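PDB 7JID: UDP-L-Rhamnose Synthase from Acanthamoeba polyphaga mimivirus, which makes UDP-L-rhamnose, probably catalysing the final NADPH-dependent epimerisation and reduction, and binds its nucleotide-sugar product beside NADP in a Rossmann-type fold. Local coordinates for residues K5-G10 with R45-I50; Y67-Y72 with A255-N260; F216-L221 with P272-I277. One frame throughout, in Å; residues are numbered along the deposited sequence.

Contact 1. Residues K5-G10 with R45-I50; sequences KWLIFG and REISEI
Lys5 begins the contact at the N-terminal end of strand 5-9, where its side chain runs out across the last turn of the helix that ends with Ile50. The bond to CB already faces the helix; with CG opposite the backbone N (chi1 -168°) and a bend at chi3, NZ arrives at the carbonyl of Ile50. Lys5 CD rests 3.6 Å from Ile50 CG2, the two side chains crossing at about a right angle, and beyond it Lys5 NZ donates to Ile50 O over 3.1 Å, in the carbonyl plane. The charged end thus meets the C-terminal end of helix 40-50. Leu7 likewise points at the helix and divides its two methyls: CD2 meets Ile47 CG1 at 3.8 Å, whereas CD1 lies 4.4 Å from CD of Glu46. Phe9 brings in its ring more loosely, with CZ 4.2 Å from Glu46 OE1 and the ring and carboxylate planes 85° apart. That carboxylate is held elsewhere, by Ser35 OG and the backbone N of Gln34. Such packing is that of a helix covering a parallel sheet in a Rossmann fold; the axes of strand 5-9 and residues 45-50 run nearly antiparallel (164°) and approach to 10.5 Å. Strands 29-32 and 54-57 flank strand 5-9, and helix 79-99 packs against Phe9 and Ile47 through Leu93, Ile96 and Cys97.

Contact 2. Residues Y67-Y72 with A255-N260; sequences YSTIDY and ADRSNN. With AWU ([[(2~{R},3~{S},4~{R},5~{R})-5-[2,4-bis(oxidanylidene)pyrimidin-1-yl]-3,4-bis(oxidanyl)oxolan-2-yl]methoxy-oxidanyl-phosphoryl] [(2~{R},3~{R},4~{R},5~{R},6~{S})-6-methyl-3,4,5-tris(oxidanyl)oxan-2-yl] hydrogen phosphate), chain C.
The end of the Arg257 side chain meets Asp71 and Ile70, with the bound UDP-rhamnose alongside. CB and CG both lie by the ribose hydroxyl O2C of AWU, at 4.1 and 3.9 Å, and the chain bends at chi2 (-61°). CD then lies 3.3 Å from AWU O1B, on the sugar-side phosphate. At NE the polar contacts begin: NE and NH2 both donate to AWU O1A, at 2.9 and 2.8 Å, so two N-H groups grip one oxygen of the other phosphate. Ile70 CG1 sits 3.9 Å above the guanidinium plane, over its centre. At the edge, NH1 donates to Asp71 OD1 over 3.0 Å in a salt bridge; OD1 is approached on its syn side, 35° out of the carboxylate plane. NH2 adds a weak bond to the same oxygen, and Asp71 OD2 accepts from Lys254 N. NH1 also donates to Asp256 O. From the loop, Ile70 N donates to AWU O2B over 3.0 Å, while Thr69 OG1 accepts from Asp71 N in an ST turn. Arginine and backbone N-H are part of the site that holds the diphosphate of a nucleotide sugar, the aspartate being a second-shell partner of the arginine.

Contact 3. Residues F216-L221 with P272-I277; sequences FTNPGL and PDVPDI. With EDO (1,2-ethanediol), chain E.
Two loops are joined here by a pair of hydrogen bonds and a small apolar patch, where the loop after strand 212-215 meets the approach to helix 277-287. Asn218 supplies the first bond: its ND2 donates to Pro275 O over 2.9 Å at a nearly straight 166°, with the acceptor in the amide plane and the donor tilted 24° from the carbonyl plane. The amide is fixed further by OD1 accepting from Ile194 N and by ND2 bonding to Gln197 OE1. The second bond is made between backbones, Ile277 N donating a hydrogen bond to Pro219 O over 2.8 Å, nearly along the C=O axis. Asp276 CA adds a C-H contact to the same oxygen. Because Asp276 is the N-cap, the N-H that Pro219 O receives is the first of helix 277-287; the Asp276 carboxylate caps a backbone N further on, and OD2 also bonds to Thr279 OG1. Around these bonds the side chains close up. Pro219 CD packs 3.8 Å from Val274 CG1, which also lies beside the Asn218 amide. Ile277 spreads its branches: Ile277 CD1 is 3.9 Å from Asn218 CB. Ile277 CG2 lies 3.5 Å from the carbonyl carbon C of Gly220. A 1,2-ethanediol, probably from the crystallisation liquor, accepts from Asp273 N with its O2 2.9 Å away.

In the fold
From the N terminus, contact 1 closes first: residues 5-10 and 45-50 bracket helix 14-25 and strand 29-32, tying strand 5-9 to helix 40-50 in the cofactor-binding half, with Gly10 at the NADP pocket. Contact 2 opens after strand 54-57 and spans most of the remaining chain, joining the Rossmann part to the loop between helices 246-252 and 265-270, beside the nucleotide sugar. Contact 3 opens within that long loop but closes beyond it, tying the end of strand 212-215 to the start of helix 277-287, so contacts 2 and 3 cross. They also touch, through Asn260 and Leu221, whereas contact 1 stands apart, its centre about 31 Å from either of theirs.

Contact 1. Residues K5-G10 with R45-I50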
loop_
_atom_site.group_PDB
_atom_site.type_symbol
_atom_site.label_atom_id
_atom_site.label_comp_id
_atom_site.label_asym_id
_atom_site.label_seq_id
_atom_site.Cartn_x
_atom_site.Cartn_y
_atom_site.Cartn_z
ATOM N N LYS A 5 -5.202 -28.112 12.537
ATOM C CA LYS A 5 -5.860 -27.688 11.270
ATOM C C LYS A 5 -5.191 -26.408 10.756
ATOM O O LYS A 5 -5.192 -25.420 11.493
ATOM C CB LYS A 5 -7.352 -27.429 11.491
ATOM C CG LYS A 5 -8.135 -27.265 10.199
ATOM C CD LYS A 5 -9.568 -26.879 10.397
ATOM C CE LYS A 5 -10.438 -28.054 10.782
ATOM N NZ LYS A 5 -11.856 -27.757 10.475
ATOM N N TRP A 6 -4.650 -26.465 9.539
ATOM C CA TRP A 6 -3.847 -25.376 8.925
ATOM C C TRP A 6 -4.576 -24.868 7.687
ATOM O O TRP A 6 -4.765 -25.671 6.717
ATOM C CB TRP A 6 -2.457 -25.878 8.555
ATOM C CG TRP A 6 -1.617 -26.418 9.672
ATOM C CD1 TRP A 6 -1.836 -27.571 10.373
ATOM C CD2 TRP A 6 -0.379 -25.884 10.170
ATOM N NE1 TRP A 6 -0.863 -27.757 11.312
ATOM C CE2 TRP A 6 0.084 -26.759 11.179
ATOM C CE3 TRP A 6 0.411 -24.768 9.853
ATOM C CZ2 TRP A 6 1.270 -26.542 11.883
ATOM C CZ3 TRP A 6 1.554 -24.532 10.582
ATOM C CH2 TRP A 6 2.011 -25.429 11.546
ATOM N N LEU A 7 -5.007 -23.612 7.721
ATOM C CA LEU A 7 -5.645 -22.975 6.556
ATOM C C LEU A 7 -4.549 -22.266 5.745
ATOM O O LEU A 7 -3.918 -21.385 6.325
ATOM C CB LEU A 7 -6.703 -21.985 7.037
ATOM C CG LEU A 7 -7.395 -21.196 5.931
ATOM C CD1 LEU A 7 -8.112 -22.131 4.972
ATOM C CD2 LEU A 7 -8.334 -20.183 6.508
ATOM N N ILE A 8 -4.391 -22.660 4.496
ATOM C CA ILE A 8 -3.264 -22.180 3.641
ATOM C C ILE A 8 -3.834 -21.336 2.503
ATOM O O ILE A 8 -4.505 -21.882 1.611
ATOM C CB ILE A 8 -2.415 -23.353 3.117
ATOM C CG1 ILE A 8 -1.974 -24.329 4.223
ATOM C CG2 ILE A 8 -1.220 -22.814 2.319
ATOM C CD1 ILE A 8 -1.257 -23.680 5.383
ATOM N N PHE A 9 -3.428 -20.079 2.478
ATOM C CA PHE A 9 -3.642 -19.153 1.346
ATOM C C PHE A 9 -2.433 -19.256 0.416
ATOM O O PHE A 9 -1.307 -19.276 0.934
ATOM C CB PHE A 9 -3.782 -17.726 1.860
ATOM C CG PHE A 9 -5.119 -17.465 2.503
ATOM C CD1 PHE A 9 -6.176 -16.920 1.790
ATOM C CD2 PHE A 9 -5.316 -17.783 3.839
ATOM C CE1 PHE A 9 -7.408 -16.729 2.392
ATOM C CE2 PHE A 9 -6.545 -17.578 4.443
ATOM C CZ PHE A 9 -7.590 -17.036 3.718
ATOM N N GLY A 10 -2.657 -19.406 -0.882
ATOM C CA GLY A 10 -1.576 -19.664 -1.845
ATOM C C GLY A 10 -1.199 -21.136 -1.897
ATOM O O GLY A 10 -0.070 -21.486 -2.318
ATOM N N ARG A 45 -15.442 -14.894 6.756
ATOM C CA ARG A 45 -16.434 -15.998 6.729
ATOM C C ARG A 45 -15.675 -17.330 6.736
ATOM O O ARG A 45 -16.084 -18.243 7.498
ATOM C CB ARG A 45 -17.383 -15.877 5.535
ATOM C CG ARG A 45 -18.444 -14.788 5.673
ATOM C CD ARG A 45 -19.483 -14.918 4.545
ATOM N NE ARG A 45 -18.970 -14.713 3.188
ATOM C CZ ARG A 45 -18.774 -13.518 2.608
ATOM N NH1 ARG A 45 -19.038 -12.399 3.264
ATOM N NH2 ARG A 45 -18.306 -13.444 1.374
ATOM N N GLU A 46 -14.622 -17.463 5.927
ATOM C CA GLU A 46 -13.885 -18.748 5.791
ATOM C C GLU A 46 -13.213 -19.082 7.121
ATOM O O GLU A 46 -13.298 -20.252 7.558
ATOM C CB GLU A 46 -12.870 -18.729 4.655
ATOM C CG GLU A 46 -12.210 -20.075 4.441
ATOM C CD GLU A 46 -11.542 -20.220 3.091
ATOM O OE1 GLU A 46 -10.959 -19.224 2.630
ATOM O OE2 GLU A 46 -11.604 -21.300 2.484
ATOM N N ILE A 47 -12.563 -18.114 7.742
ATOM C CA ILE A 47 -11.829 -18.315 9.018
ATOM C C ILE A 47 -12.824 -18.633 10.134
ATOM O O ILE A 47 -12.545 -19.541 10.926
ATOM C CB ILE A 47 -10.948 -17.100 9.320
ATOM C CG1 ILE A 47 -9.731 -17.187 8.406
ATOM C CG2 ILE A 47 -10.564 -17.034 10.773
ATOM C CD1 ILE A 47 -8.765 -16.037 8.498
ATOM N N SER A 48 -13.953 -17.935 10.156
ATOM C CA SER A 48 -14.984 -18.114 11.202
ATOM C C SER A 48 -15.574 -19.520 11.096
ATOM O O SER A 48 -15.879 -20.087 12.171
ATOM C CB SER A 48 -16.030 -17.034 11.087
ATOM O OG SER A 48 -16.972 -17.194 12.133
ATOM N N GLU A 49 -15.715 -20.058 9.883
ATOM C CA GLU A 49 -16.339 -21.385 9.595
ATOM C C GLU A 49 -15.310 -22.516 9.772
ATOM O O GLU A 49 -15.625 -23.526 10.437
ATOM C CB GLU A 49 -16.930 -21.447 8.185
ATOM C CG GLU A 49 -16.930 -22.853 7.606
ATOM C CD GLU A 49 -17.909 -23.198 6.496
ATOM O OE1 GLU A 49 -19.107 -23.412 6.803
ATOM O OE2 GLU A 49 -17.461 -23.326 5.330
ATOM N N ILE A 50 -14.119 -22.381 9.196
ATOM C CA ILE A 50 -13.090 -23.463 9.230
ATOM C C ILE A 50 -12.518 -23.609 10.650
ATOM O O ILE A 50 -12.158 -24.742 10.992
ATOM C CB ILE A 50 -11.984 -23.214 8.184
ATOM C CG1 ILE A 50 -12.518 -23.304 6.750
ATOM C CG2 ILE A 50 -10.803 -24.156 8.405
ATOM C CD1 ILE A 50 -13.215 -24.611 6.402
#

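Contact 2. Residues Y67-Y72 with A255-N260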
loop_
_atom_site.group_PDB
_atom_site.type_symbol
_atom_site.label_atom_id
_atom_site.label_comp_id
_atom_site.label_asym_id
_atom_site.label_seq_id
_atom_site.Cartn_x
_atom_site.Cartn_y
_atom_site.Cartn_z
ATOM N N TYR A 67 5.901 -12.075 -18.623
ATOM C CA TYR A 67 7.019 -11.741 -17.704
ATOM C C TYR A 67 7.126 -12.776 -16.573
ATOM O O TYR A 67 6.290 -12.723 -15.651
ATOM C CB TYR A 67 6.804 -10.327 -17.150
ATOM C CG TYR A 67 6.762 -9.238 -18.189
ATOM C CD1 TYR A 67 7.916 -8.543 -18.524
ATOM C CD2 TYR A 67 5.583 -8.887 -18.834
ATOM C CE1 TYR A 67 7.907 -7.544 -19.485
ATOM C CE2 TYR A 67 5.557 -7.889 -19.797
ATOM C CZ TYR A 67 6.724 -7.210 -20.116
ATOM O OH TYR A 67 6.751 -6.233 -21.066
ATOM N N SER A 68 8.198 -13.571 -16.546
ATOM C CA SER A 68 8.436 -14.656 -15.555
ATOM C C SER A 68 9.051 -14.111 -14.258
ATOM O O SER A 68 9.546 -14.933 -13.453
ATOM C CB SER A 68 9.316 -15.752 -16.107
ATOM O OG SER A 68 10.523 -15.212 -16.633
ATOM N N THR A 69 9.093 -12.790 -14.138
ATOM C CA THR A 69 9.792 -12.093 -13.030
ATOM C C THR A 69 8.931 -10.940 -12.524
ATOM O O THR A 69 7.927 -10.583 -13.145
ATOM C CB THR A 69 11.176 -11.563 -13.437
ATOM O OG1 THR A 69 10.979 -10.385 -14.201
ATOM C CG2 THR A 69 12.007 -12.594 -14.179
ATOM N N ILE A 70 9.413 -10.274 -11.472
ATOM C CA ILE A 70 8.743 -9.087 -10.905
ATOM C C ILE A 70 8.709 -7.963 -11.918
ATOM O O ILE A 70 7.989 -6.989 -11.674
ATOM C CB ILE A 70 9.404 -8.643 -9.593
ATOM C CG1 ILE A 70 10.882 -8.261 -9.799
ATOM C CG2 ILE A 70 9.186 -9.719 -8.543
ATOM C CD1 ILE A 70 11.456 -7.372 -8.713
ATOM N N ASP A 71 9.374 -8.102 -13.072
ATOM C CA ASP A 71 9.238 -7.070 -14.116
ATOM C C ASP A 71 7.763 -6.926 -14.527
ATOM O O ASP A 71 7.362 -5.869 -15.040
ATOM C CB ASP A 71 10.107 -7.440 -15.317
ATOM C CG ASP A 71 11.536 -6.974 -15.162
ATOM O OD1 ASP A 71 11.858 -6.487 -14.075
ATOM O OD2 ASP A 71 12.257 -6.963 -16.202
ATOM N N TYR A 72 6.978 -7.972 -14.315
ATOM C CA TYR A 72 5.546 -8.068 -14.679
ATOM C C TYR A 72 4.858 -6.839 -14.080
ATOM O O TYR A 72 3.960 -6.254 -14.701
ATOM C CB TYR A 72 4.956 -9.371 -14.151
ATOM C CG TYR A 72 3.452 -9.416 -14.179
ATOM C CD1 TYR A 72 2.691 -9.239 -13.031
ATOM C CD2 TYR A 72 2.804 -9.640 -15.371
ATOM C CE1 TYR A 72 1.305 -9.235 -13.074
ATOM C CE2 TYR A 72 1.422 -9.665 -15.426
ATOM C CZ TYR A 72 0.669 -9.496 -14.280
ATOM O OH TYR A 72 -0.702 -9.497 -14.391
ATOM N N ALA A 255 13.066 -3.256 -14.273
ATOM C CA ALA A 255 13.280 -2.756 -12.903
ATOM C C ALA A 255 14.667 -3.222 -12.452
ATOM O O ALA A 255 15.201 -4.210 -13.009
ATOM C CB ALA A 255 12.190 -3.297 -11.987
ATOM N N ASP A 256 15.206 -2.577 -11.437
ATOM C CA ASP A 256 16.435 -3.043 -10.759
ATOM C C ASP A 256 16.113 -4.226 -9.833
ATOM O O ASP A 256 14.966 -4.725 -9.834
ATOM C CB ASP A 256 17.021 -1.906 -9.931
ATOM C CG ASP A 256 18.516 -1.970 -9.659
ATOM O OD1 ASP A 256 19.173 -2.989 -10.028
ATOM O OD2 ASP A 256 19.039 -0.990 -9.081
ATOM N N ARG A 257 17.164 -4.761 -9.221
ATOM C CA ARG A 257 17.083 -5.955 -8.330
ATOM C C ARG A 257 17.789 -5.632 -7.013
ATOM O O ARG A 257 18.810 -4.911 -6.958
ATOM C CB ARG A 257 17.627 -7.230 -8.970
ATOM C CG ARG A 257 16.906 -7.724 -10.214
ATOM C CD ARG A 257 15.472 -8.057 -9.937
ATOM N NE ARG A 257 14.817 -8.713 -11.055
ATOM C CZ ARG A 257 14.075 -8.109 -11.971
ATOM N NH1 ARG A 257 13.921 -6.798 -11.979
ATOM N NH2 ARG A 257 13.471 -8.860 -12.877
ATOM N N SER A 258 17.192 -6.118 -5.932
ATOM C CA SER A 258 17.708 -5.976 -4.559
ATOM C C SER A 258 18.952 -6.872 -4.389
ATOM O O SER A 258 18.917 -8.053 -4.796
ATOM C CB SER A 258 16.660 -6.429 -3.600
ATOM O OG SER A 258 17.140 -6.477 -2.273
ATOM N N ASN A 259 19.999 -6.336 -3.789
ATOM C CA ASN A 259 21.221 -7.111 -3.448
ATOM C C ASN A 259 21.590 -6.769 -2.018
ATOM O O ASN A 259 21.843 -5.569 -1.775
ATOM C CB ASN A 259 22.389 -6.794 -4.391
ATOM C CG ASN A 259 22.102 -7.275 -5.787
ATOM O OD1 ASN A 259 22.243 -8.438 -6.091
ATOM N ND2 ASN A 259 21.677 -6.360 -6.654
ATOM N N ASN A 260 21.707 -7.749 -1.118
ATOM C CA ASN A 260 21.973 -7.425 0.302
ATOM C C ASN A 260 22.493 -8.669 1.035
ATOM O O ASN A 260 22.375 -9.785 0.523
ATOM C CB ASN A 260 20.742 -6.790 0.940
ATOM C CG ASN A 260 19.601 -7.771 1.134
ATOM O OD1 ASN A 260 19.813 -8.812 1.731
ATOM N ND2 ASN A 260 18.428 -7.370 0.675
HETATM P PA AWU C . 14.819 -12.583 -11.471
HETATM O O1A AWU C . 14.485 -11.367 -12.248
HETATM O O2A AWU C . 14.730 -13.931 -12.165
HETATM O O3A AWU C . 13.900 -12.924 -10.169
HETATM P PB AWU C . 13.012 -11.858 -9.278
HETATM O O1B AWU C . 13.783 -10.602 -8.801
HETATM O O2B AWU C . 11.650 -11.670 -9.983
HETATM O O3B AWU C . 12.849 -12.781 -7.981
HETATM C "C5'" AWU C . 10.504 -12.482 -5.233
HETATM O "O5'" AWU C . 11.174 -12.935 -6.394
HETATM C "C4'" AWU C . 11.372 -12.739 -4.013
HETATM O "O4'" AWU C . 10.811 -12.139 -2.823
HETATM C "C3'" AWU C . 12.720 -12.142 -4.249
HETATM O "O3'" AWU C . 13.585 -12.634 -3.260
HETATM C "C2'" AWU C . 13.343 -12.572 -5.574
HETATM C "C1'" AWU C . 12.408 -12.433 -6.693
HETATM N N1 AWU C . 19.631 -12.045 -13.345
HETATM C C2 AWU C . 20.759 -12.204 -14.131
HETATM O O2 AWU C . 21.843 -12.535 -13.606
HETATM N N3 AWU C . 20.621 -12.127 -15.492
HETATM C C4 AWU C . 19.451 -11.753 -16.076
HETATM O O4 AWU C . 19.402 -11.728 -17.361
HETATM C C5 AWU C . 18.311 -11.613 -15.284
HETATM C C6 AWU C . 18.427 -11.655 -13.898
HETATM C C1C AWU C . 19.727 -12.142 -11.860
HETATM C C2C AWU C . 19.094 -11.008 -11.054
HETATM C C3C AWU C . 18.731 -11.728 -9.731
HETATM C C4C AWU C . 18.422 -13.106 -10.221
HETATM C C5C AWU C . 16.956 -13.482 -10.225
HETATM C "C6'" AWU C . 9.201 -13.278 -5.205
HETATM O "O2'" AWU C . 13.590 -13.960 -5.502
HETATM O O2C AWU C . 20.060 -10.007 -10.851
HETATM O O3C AWU C . 19.866 -11.844 -8.891
HETATM O O4C AWU C . 18.855 -13.215 -11.571
HETATM O O5C AWU C . 16.262 -12.405 -10.897
#

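Contact 3. Residues F216-L221 with P272-I277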
loop_
_atom_site.group_PDB
_atom_site.type_symbol
_atom_site.label_atom_id
_atom_site.label_comp_id
_atom_site.label_asym_id
_atom_site.label_seq_id
_atom_site.Cartn_x
_atom_site.Cartn_y
_atom_site.Cartn_z
ATOM N N PHE A 216 15.069 -14.647 7.019
ATOM C CA PHE A 216 14.778 -16.073 6.820
ATOM C C PHE A 216 15.538 -16.542 5.583
ATOM O O PHE A 216 14.982 -17.197 4.708
ATOM C CB PHE A 216 13.281 -16.311 6.772
ATOM C CG PHE A 216 12.961 -17.688 7.259
ATOM C CD1 PHE A 216 13.042 -17.988 8.605
ATOM C CD2 PHE A 216 12.473 -18.629 6.381
ATOM C CE1 PHE A 216 12.692 -19.269 9.036
ATOM C CE2 PHE A 216 12.162 -19.908 6.810
ATOM C CZ PHE A 216 12.239 -20.198 8.150
ATOM N N THR A 217 16.829 -16.247 5.597
ATOM C CA THR A 217 17.819 -16.754 4.627
ATOM C C THR A 217 18.834 -17.647 5.354
ATOM O O THR A 217 19.043 -17.488 6.575
ATOM C CB THR A 217 18.510 -15.585 3.924
ATOM O OG1 THR A 217 18.960 -14.715 4.958
ATOM C CG2 THR A 217 17.590 -14.847 2.968
ATOM N N ASN A 218 19.503 -18.541 4.630
ATOM C CA ASN A 218 20.633 -19.318 5.195
ATOM C C ASN A 218 21.713 -18.322 5.586
ATOM O O ASN A 218 21.876 -17.278 4.928
ATOM C CB ASN A 218 21.220 -20.323 4.213
ATOM C CG ASN A 218 20.322 -21.489 3.834
ATOM O OD1 ASN A 218 19.306 -21.325 3.155
ATOM N ND2 ASN A 218 20.709 -22.671 4.304
ATOM N N PRO A 219 22.409 -18.564 6.700
ATOM C CA PRO A 219 23.470 -17.641 7.097
ATOM C C PRO A 219 24.496 -17.408 5.977
ATOM O O PRO A 219 24.861 -18.372 5.270
ATOM C CB PRO A 219 24.076 -18.302 8.317
ATOM C CG PRO A 219 22.899 -19.001 8.927
ATOM C CD PRO A 219 22.106 -19.575 7.739
ATOM N N GLY A 220 24.944 -16.158 5.853
ATOM C CA GLY A 220 26.039 -15.803 4.944
ATOM C C GLY A 220 25.591 -15.484 3.528
ATOM O O GLY A 220 24.393 -15.321 3.233
ATOM N N LEU A 221 26.587 -15.233 2.689
ATOM C CA LEU A 221 26.439 -14.750 1.305
ATOM C C LEU A 221 26.966 -15.740 0.302
ATOM O O LEU A 221 27.998 -16.392 0.566
ATOM C CB LEU A 221 27.234 -13.445 1.192
ATOM C CG LEU A 221 26.712 -12.252 1.977
ATOM C CD1 LEU A 221 27.716 -11.098 1.880
ATOM C CD2 LEU A 221 25.307 -11.849 1.505
ATOM N N PRO A 272 20.161 -22.986 15.438
ATOM C CA PRO A 272 21.597 -22.921 15.150
ATOM C C PRO A 272 22.103 -23.925 14.099
ATOM O O PRO A 272 23.212 -23.742 13.659
ATOM C CB PRO A 272 22.209 -23.130 16.549
ATOM C CG PRO A 272 21.197 -24.021 17.234
ATOM C CD PRO A 272 19.860 -23.442 16.809
ATOM N N ASP A 273 21.330 -24.906 13.648
ATOM C CA ASP A 273 21.850 -25.946 12.722
ATOM C C ASP A 273 21.502 -25.592 11.271
ATOM O O ASP A 273 21.778 -26.426 10.396
ATOM C CB ASP A 273 21.342 -27.354 13.071
ATOM C CG ASP A 273 21.716 -27.803 14.478
ATOM O OD1 ASP A 273 22.638 -27.180 15.093
ATOM O OD2 ASP A 273 21.054 -28.738 14.959
ATOM N N VAL A 274 20.844 -24.445 11.004
ATOM C CA VAL A 274 20.593 -24.067 9.589
ATOM C C VAL A 274 21.959 -23.877 8.954
ATOM O O VAL A 274 22.718 -23.046 9.429
ATOM C CB VAL A 274 19.782 -22.765 9.434
ATOM C CG1 VAL A 274 19.580 -22.420 7.958
ATOM C CG2 VAL A 274 18.442 -22.867 10.160
ATOM N N PRO A 275 22.262 -24.586 7.856
ATOM C CA PRO A 275 23.585 -24.545 7.233
ATOM C C PRO A 275 23.901 -23.153 6.663
ATOM O O PRO A 275 22.988 -22.507 6.131
ATOM C CB PRO A 275 23.490 -25.542 6.081
ATOM C CG PRO A 275 22.394 -26.499 6.516
ATOM C CD PRO A 275 21.404 -25.622 7.240
ATOM N N ASP A 276 25.158 -22.722 6.749
ATOM C CA ASP A 276 25.574 -21.530 5.967
ATOM C C ASP A 276 25.222 -21.801 4.507
ATOM O O ASP A 276 25.107 -22.973 4.050
ATOM C CB ASP A 276 27.046 -21.210 6.144
ATOM C CG ASP A 276 27.901 -22.199 5.398
ATOM O OD1 ASP A 276 28.074 -22.003 4.186
ATOM O OD2 ASP A 276 28.421 -23.186 6.028
ATOM N N ILE A 277 24.947 -20.728 3.763
ATOM C CA ILE A 277 24.432 -20.814 2.383
ATOM C C ILE A 277 25.387 -21.620 1.470
ATOM O O ILE A 277 24.914 -22.338 0.565
ATOM C CB ILE A 277 24.148 -19.399 1.829
ATOM C CG1 ILE A 277 23.516 -19.439 0.451
ATOM C CG2 ILE A 277 25.392 -18.522 1.815
ATOM C CD1 ILE A 277 22.209 -20.186 0.412
HETATM C C1 EDO E . 17.211 -26.310 11.850
HETATM O O1 EDO E . 18.044 -26.748 10.786
HETATM C C2 EDO E . 17.701 -26.597 13.223
HETATM O O2 EDO E . 18.512 -25.605 13.850
#